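Local coordinates for delta-1-pyrroline-5-carboxylate dehydrogenase, mitochondrial (Mus musculus, PDB 4E3X), which catalyses the irreversible NAD-dependent oxidation of L-glutamate gamma-semialdehyde to L-glutamate, the second step of mitochondrial proline breakdown, at residues F170-K175 and S513-Q518; A501-I506 and N529-G534. All blocks are in the same frame, centred on the assembly; numbering follows the deposited sequence.

Contact 1 of 2, residues F170-K175 and S513-Q518; sequences FRFNAK and SVVGQQ. With PRO (proline), chain K.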
loop_
_atom_site.group_PDB
_atom_site.type_symbol
_atom_site.label_atom_id
_atom_site.label_comp_id
_atom_site.label_asym_id
_atom_site.label_seq_id
_atom_site.Cartn_x
_atom_site.Cartn_y
_atom_site.Cartn_z
ATOM N N PHE B 170 -17.945 -7.941 -6.557
ATOM C CA PHE B 170 -18.038 -7.399 -7.906
ATOM C C PHE B 170 -18.791 -6.066 -7.929
ATOM O O PHE B 170 -18.344 -5.112 -8.574
ATOM C CB PHE B 170 -18.690 -8.409 -8.854
ATOM C CG PHE B 170 -17.790 -9.544 -9.261
ATOM C CD1 PHE B 170 -16.478 -9.631 -8.809
ATOM C CD2 PHE B 170 -18.267 -10.532 -10.106
ATOM C CE1 PHE B 170 -15.658 -10.682 -9.204
ATOM C CE2 PHE B 170 -17.453 -11.580 -10.505
ATOM C CZ PHE B 170 -16.148 -11.659 -10.048
ATOM N N ARG B 171 -19.909 -5.978 -7.214
ATOM C CA ARG B 171 -20.703 -4.741 -7.229
ATOM C C ARG B 171 -20.054 -3.607 -6.440
ATOM O O ARG B 171 -19.959 -2.478 -6.929
ATOM C CB ARG B 171 -22.136 -4.964 -6.741
ATOM C CG ARG B 171 -22.953 -5.897 -7.603
ATOM C CD ARG B 171 -24.433 -5.539 -7.520
ATOM N NE ARG B 171 -25.299 -6.533 -8.159
ATOM C CZ ARG B 171 -26.034 -7.426 -7.493
ATOM N NH1 ARG B 171 -26.006 -7.464 -6.163
ATOM N NH2 ARG B 171 -26.781 -8.296 -8.159
ATOM N N PHE B 172 -19.618 -3.896 -5.218
ATOM C CA PHE B 172 -19.007 -2.866 -4.385
ATOM C C PHE B 172 -17.666 -2.386 -4.933
ATOM O O PHE B 172 -17.400 -1.184 -4.931
ATOM C CB PHE B 172 -18.878 -3.328 -2.936
ATOM C CG PHE B 172 -20.157 -3.205 -2.154
ATOM C CD1 PHE B 172 -20.429 -2.066 -1.402
ATOM C CD2 PHE B 172 -21.102 -4.218 -2.188
ATOM C CE1 PHE B 172 -21.621 -1.948 -0.688
ATOM C CE2 PHE B 172 -22.293 -4.100 -1.479
ATOM C CZ PHE B 172 -22.544 -2.971 -0.722
ATOM N N ASN B 173 -16.816 -3.292 -5.408
ATOM C CA ASN B 173 -15.561 -2.841 -6.008
ATOM C C ASN B 173 -15.815 -1.991 -7.257
ATOM O O ASN B 173 -15.119 -1.010 -7.493
ATOM C CB ASN B 173 -14.615 -3.996 -6.315
ATOM C CG ASN B 173 -13.893 -4.488 -5.086
ATOM O OD1 ASN B 173 -13.550 -3.699 -4.200
ATOM N ND2 ASN B 173 -13.645 -5.795 -5.026
ATOM N N ALA B 174 -16.828 -2.348 -8.052
ATOM C CA ALA B 174 -17.206 -1.505 -9.186
ATOM C C ALA B 174 -17.596 -0.101 -8.718
ATOM O O ALA B 174 -17.159 0.895 -9.294
ATOM C CB ALA B 174 -18.335 -2.136 -9.974
ATOM N N LYS B 175 -18.420 -0.016 -7.673
ATOM C CA LYS B 175 -18.774 1.285 -7.112
ATOM C C LYS B 175 -17.540 2.046 -6.640
ATOM O O LYS B 175 -17.358 3.212 -6.988
ATOM C CB LYS B 175 -19.762 1.130 -5.951
ATOM C CG LYS B 175 -20.058 2.431 -5.210
ATOM C CD LYS B 175 -20.830 2.184 -3.921
ATOM C CE LYS B 175 -21.102 3.488 -3.175
ATOM N NZ LYS B 175 -22.023 4.379 -3.940
ATOM N N SER B 513 -17.959 -11.968 7.874
ATOM C CA SER B 513 -17.863 -10.581 7.440
ATOM C C SER B 513 -18.642 -10.384 6.142
ATOM O O SER B 513 -18.706 -11.272 5.287
ATOM C CB SER B 513 -16.408 -10.161 7.245
ATOM O OG SER B 513 -15.812 -10.882 6.179
ATOM N N VAL B 514 -19.245 -9.213 6.017
ATOM C CA VAL B 514 -20.040 -8.881 4.851
ATOM C C VAL B 514 -19.418 -7.688 4.130
ATOM O O VAL B 514 -19.071 -6.677 4.745
ATOM C CB VAL B 514 -21.492 -8.586 5.262
ATOM C CG1 VAL B 514 -22.289 -8.044 4.082
ATOM C CG2 VAL B 514 -22.145 -9.850 5.814
ATOM N N VAL B 515 -19.264 -7.820 2.819
ATOM C CA VAL B 515 -18.666 -6.776 1.997
ATOM C C VAL B 515 -19.394 -5.444 2.189
ATOM O O VAL B 515 -20.627 -5.393 2.215
ATOM C CB VAL B 515 -18.670 -7.193 0.516
ATOM C CG1 VAL B 515 -18.300 -6.030 -0.390
ATOM C CG2 VAL B 515 -17.726 -8.362 0.309
ATOM N N GLY B 516 -18.626 -4.371 2.356
ATOM C CA GLY B 516 -19.206 -3.052 2.540
ATOM C C GLY B 516 -19.659 -2.777 3.963
ATOM O O GLY B 516 -20.013 -1.650 4.293
ATOM N N GLN B 517 -19.648 -3.807 4.805
ATOM C CA GLN B 517 -20.119 -3.699 6.188
ATOM C C GLN B 517 -18.981 -3.975 7.168
ATOM O O GLN B 517 -18.731 -3.184 8.085
ATOM C CB GLN B 517 -21.299 -4.641 6.429
ATOM C CG GLN B 517 -22.515 -4.256 5.598
ATOM C CD GLN B 517 -23.714 -5.139 5.840
ATOM O OE1 GLN B 517 -23.857 -5.738 6.906
ATOM N NE2 GLN B 517 -24.581 -5.236 4.839
ATOM N N GLN B 518 -18.293 -5.100 6.972
ATOM C CA GLN B 518 -17.075 -5.404 7.717
ATOM C C GLN B 518 -15.940 -5.757 6.760
ATOM O O GLN B 518 -15.678 -6.938 6.512
ATOM C CB GLN B 518 -17.294 -6.563 8.696
ATOM C CG GLN B 518 -18.405 -6.337 9.692
ATOM C CD GLN B 518 -19.735 -6.847 9.201
ATOM O OE1 GLN B 518 -19.803 -7.773 8.391
ATOM N NE2 GLN B 518 -20.806 -6.250 9.695
HETATM N N PRO K . -14.517 -13.363 5.062
HETATM C CA PRO K . -14.804 -14.651 5.694
HETATM C C PRO K . -15.363 -14.499 7.105
HETATM O O PRO K . -15.359 -13.414 7.696
HETATM C CB PRO K . -13.431 -15.320 5.731
HETATM C CG PRO K . -12.776 -14.827 4.489
HETATM C CD PRO K . -13.260 -13.402 4.293
HETATM O OXT PRO K . -15.842 -15.476 7.684
#
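Phe172 keeps CG beside its backbone N (chi1 -80°), and Val515 turns CG1 anti to its own (chi1 169°); these two torsions bring a ring and a methyl together between helix 155-180 and the loop that follows strand 503-506. CG1 lies 3.8 Å from Phe172 CB and touches CG and CD2 as well, so it sits at the root of the ring, the valine and the phenylalanine extending antiparallel, each alongside the other. Further along, Gly516 CA approaches Phe172 CE1 at 4.2 Å, over the same face as Val515 O. The loop is bonded within itself: Val514 O accepts from Gln517 N and Gln518 N, and OE1 of Gln518 curls back to Val514 N at 2.8 Å. Gly516, with a positive phi of 81°, fits the third position of a type II turn running from Val514 to Gln517. At the loop's other end Ser513, a substrate-binding residue, presents two donors, N and OG, to one carboxylate oxygen of bound proline, each 3.0 Å from PRO O. Gly512 N and Ser349 OG also hydrogen-bond the proline, a pattern characteristic of the substrate-binding loop of an aldehyde dehydrogenase that recognises an amino-acid-like carboxylate.

Contact 2 of 2, residues A501-I506 and N529-G534; sequences AGNFYI and NDKPGG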
loop_
_atom_site.group_PDB
_atom_site.type_symbol
_atom_site.label_atom_id
_atom_site.label_comp_id
_atom_site.label_asym_id
_atom_site.label_seq_id
_atom_site.Cartn_x
_atom_site.Cartn_y
_atom_site.Cartn_z
ATOM N N ALA B 501 -7.183 -8.268 16.792
ATOM C CA ALA B 501 -8.146 -8.614 15.747
ATOM C C ALA B 501 -8.390 -7.425 14.827
ATOM O O ALA B 501 -8.718 -6.337 15.293
ATOM C CB ALA B 501 -9.463 -9.072 16.367
ATOM N N GLY B 502 -8.227 -7.639 13.523
ATOM C CA GLY B 502 -8.562 -6.634 12.527
ATOM C C GLY B 502 -10.054 -6.596 12.241
ATOM O O GLY B 502 -10.569 -5.597 11.741
ATOM N N ASN B 503 -10.729 -7.708 12.521
ATOM C CA ASN B 503 -12.185 -7.764 12.515
ATOM C C ASN B 503 -12.617 -8.176 13.908
ATOM O O ASN B 503 -12.418 -9.322 14.327
ATOM C CB ASN B 503 -12.699 -8.750 11.469
ATOM C CG ASN B 503 -12.677 -8.166 10.090
ATOM O OD1 ASN B 503 -11.627 -8.088 9.464
ATOM N ND2 ASN B 503 -13.833 -7.738 9.608
ATOM N N PHE B 504 -13.158 -7.208 14.639
ATOM C CA PHE B 504 -13.458 -7.364 16.054
ATOM C C PHE B 504 -14.959 -7.272 16.251
ATOM O O PHE B 504 -15.620 -6.406 15.681
ATOM C CB PHE B 504 -12.726 -6.269 16.840
ATOM C CG PHE B 504 -12.860 -6.377 18.331
ATOM C CD1 PHE B 504 -12.322 -7.451 19.025
ATOM C CD2 PHE B 504 -13.486 -5.375 19.046
ATOM C CE1 PHE B 504 -12.436 -7.535 20.411
ATOM C CE2 PHE B 504 -13.599 -5.454 20.428
ATOM C CZ PHE B 504 -13.079 -6.533 21.109
ATOM N N TYR B 505 -15.491 -8.182 17.053
ATOM C CA TYR B 505 -16.927 -8.340 17.174
ATOM C C TYR B 505 -17.360 -8.214 18.619
ATOM O O TYR B 505 -16.754 -8.798 19.515
ATOM C CB TYR B 505 -17.335 -9.709 16.624
ATOM C CG TYR B 505 -17.067 -9.829 15.141
ATOM C CD1 TYR B 505 -15.867 -10.357 14.663
ATOM C CD2 TYR B 505 -18.010 -9.396 14.210
ATOM C CE1 TYR B 505 -15.627 -10.463 13.289
ATOM C CE2 TYR B 505 -17.780 -9.497 12.850
ATOM C CZ TYR B 505 -16.588 -10.018 12.389
ATOM O OH TYR B 505 -16.387 -10.103 11.022
ATOM N N ILE B 506 -18.403 -7.428 18.853
ATOM C CA ILE B 506 -18.977 -7.321 20.183
ATOM C C ILE B 506 -20.349 -7.971 20.158
ATOM O O ILE B 506 -21.256 -7.538 19.434
ATOM C CB ILE B 506 -19.053 -5.864 20.647
ATOM C CG1 ILE B 506 -17.647 -5.264 20.675
ATOM C CG2 ILE B 506 -19.705 -5.770 22.019
ATOM C CD1 ILE B 506 -17.630 -3.787 20.852
ATOM N N ASN B 529 -3.107 -6.776 5.535
ATOM C CA ASN B 529 -4.317 -6.058 5.934
ATOM C C ASN B 529 -4.778 -4.967 4.968
ATOM O O ASN B 529 -4.948 -3.806 5.357
ATOM C CB ASN B 529 -4.210 -5.499 7.357
ATOM C CG ASN B 529 -5.555 -5.084 7.899
ATOM O OD1 ASN B 529 -6.596 -5.536 7.405
ATOM N ND2 ASN B 529 -5.554 -4.223 8.909
ATOM N N ASP B 530 -5.045 -5.355 3.727
ATOM C CA ASP B 530 -5.450 -4.398 2.704
ATOM C C ASP B 530 -6.963 -4.229 2.646
ATOM O O ASP B 530 -7.471 -3.474 1.821
ATOM C CB ASP B 530 -4.878 -4.794 1.348
ATOM C CG ASP B 530 -3.374 -4.783 1.351
ATOM O OD1 ASP B 530 -2.795 -3.699 1.582
ATOM O OD2 ASP B 530 -2.767 -5.851 1.146
ATOM N N LYS B 531 -7.665 -4.941 3.524
ATOM C CA LYS B 531 -9.105 -4.774 3.720
ATOM C C LYS B 531 -9.960 -4.923 2.457
ATOM O O LYS B 531 -10.756 -4.037 2.134
ATOM C CB LYS B 531 -9.415 -3.450 4.433
ATOM C CG LYS B 531 -9.052 -3.452 5.914
ATOM C CD LYS B 531 -9.733 -4.598 6.668
ATOM C CE LYS B 531 -9.873 -4.313 8.168
ATOM N NZ LYS B 531 -10.428 -5.502 8.880
ATOM N N PRO B 532 -9.842 -6.070 1.768
ATOM C CA PRO B 532 -10.848 -6.379 0.746
ATOM C C PRO B 532 -12.238 -6.334 1.377
ATOM O O PRO B 532 -12.419 -6.764 2.523
ATOM C CB PRO B 532 -10.480 -7.805 0.308
ATOM C CG PRO B 532 -9.718 -8.374 1.473
ATOM C CD PRO B 532 -8.932 -7.207 2.001
ATOM N N GLY B 533 -13.201 -5.808 0.634
ATOM C CA GLY B 533 -14.526 -5.583 1.172
ATOM C C GLY B 533 -14.746 -4.138 1.582
ATOM O O GLY B 533 -15.879 -3.722 1.848
ATOM N N GLY B 534 -13.660 -3.370 1.653
ATOM C CA GLY B 534 -13.747 -1.945 1.917
ATOM C C GLY B 534 -13.326 -1.104 0.726
ATOM O O GLY B 534 -12.886 -1.630 -0.297
#
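Lys531 NZ is held by three carbonyl oxygens: Gly502 O across the contact, and Pro519 O and Gly521 O from the intervening chain. The bond from Lys531 NZ to Gly502 O measures 2.9 Å, but the ammonium stands well above the carbonyl plane, with a C=O...N angle of 114°. Asn503 OD1 lies equally near, 2.9 Å from Lys531 NZ, the asparagine and lysine side chains reaching toward each other, though its firm partner is Gly521 N; Asn503 ND2 meanwhile gives a hydrogen bond to Pro519 O, which it thus shares with the lysine. Amide and ammonium together therefore hold both ends of the short run 519-521 against the start of strand 503-506. The lysine reaches this spot by one bend, at chi2 (-56°), after which its chain runs extended to NZ. Its buried charge probably gains stability from the surrounding carbonyl dipoles. Behind it the backbone makes a type II beta turn, closed by Gly534 N to Lys531 O at 3.0 Å. The site borders the substrate pocket: the nearest side-chain atoms of Asn503 and Ser513 are about 4 Å apart. Strand 503-506 runs parallel to strand 476-483, packs Phe504 and Ile506 on helix 487-496, and pairs in parallel with a strand of the second subunit, so that the sheet continues through the dimer interface.

How the contacts relate
Both contacts are buried, but they join loops to the fold by different chemistry. Contact 1 joins a helix to a loop through a small apolar touch, whereas contact 2 joins a strand to a loop almost wholly by a charged donor and polar acceptors. They share no segment, but their segments alternate along the chain, and the loops interlock: Gly516 N of contact 1 lies 2.9 Å from Gly533 O of contact 2, probably a hydrogen bond, and Ser513 CB packs 3.8 Å from Tyr505 OH. The loop that binds the substrate is itself part of contact 1, contact 2 lies beside it, and each also meets the second subunit.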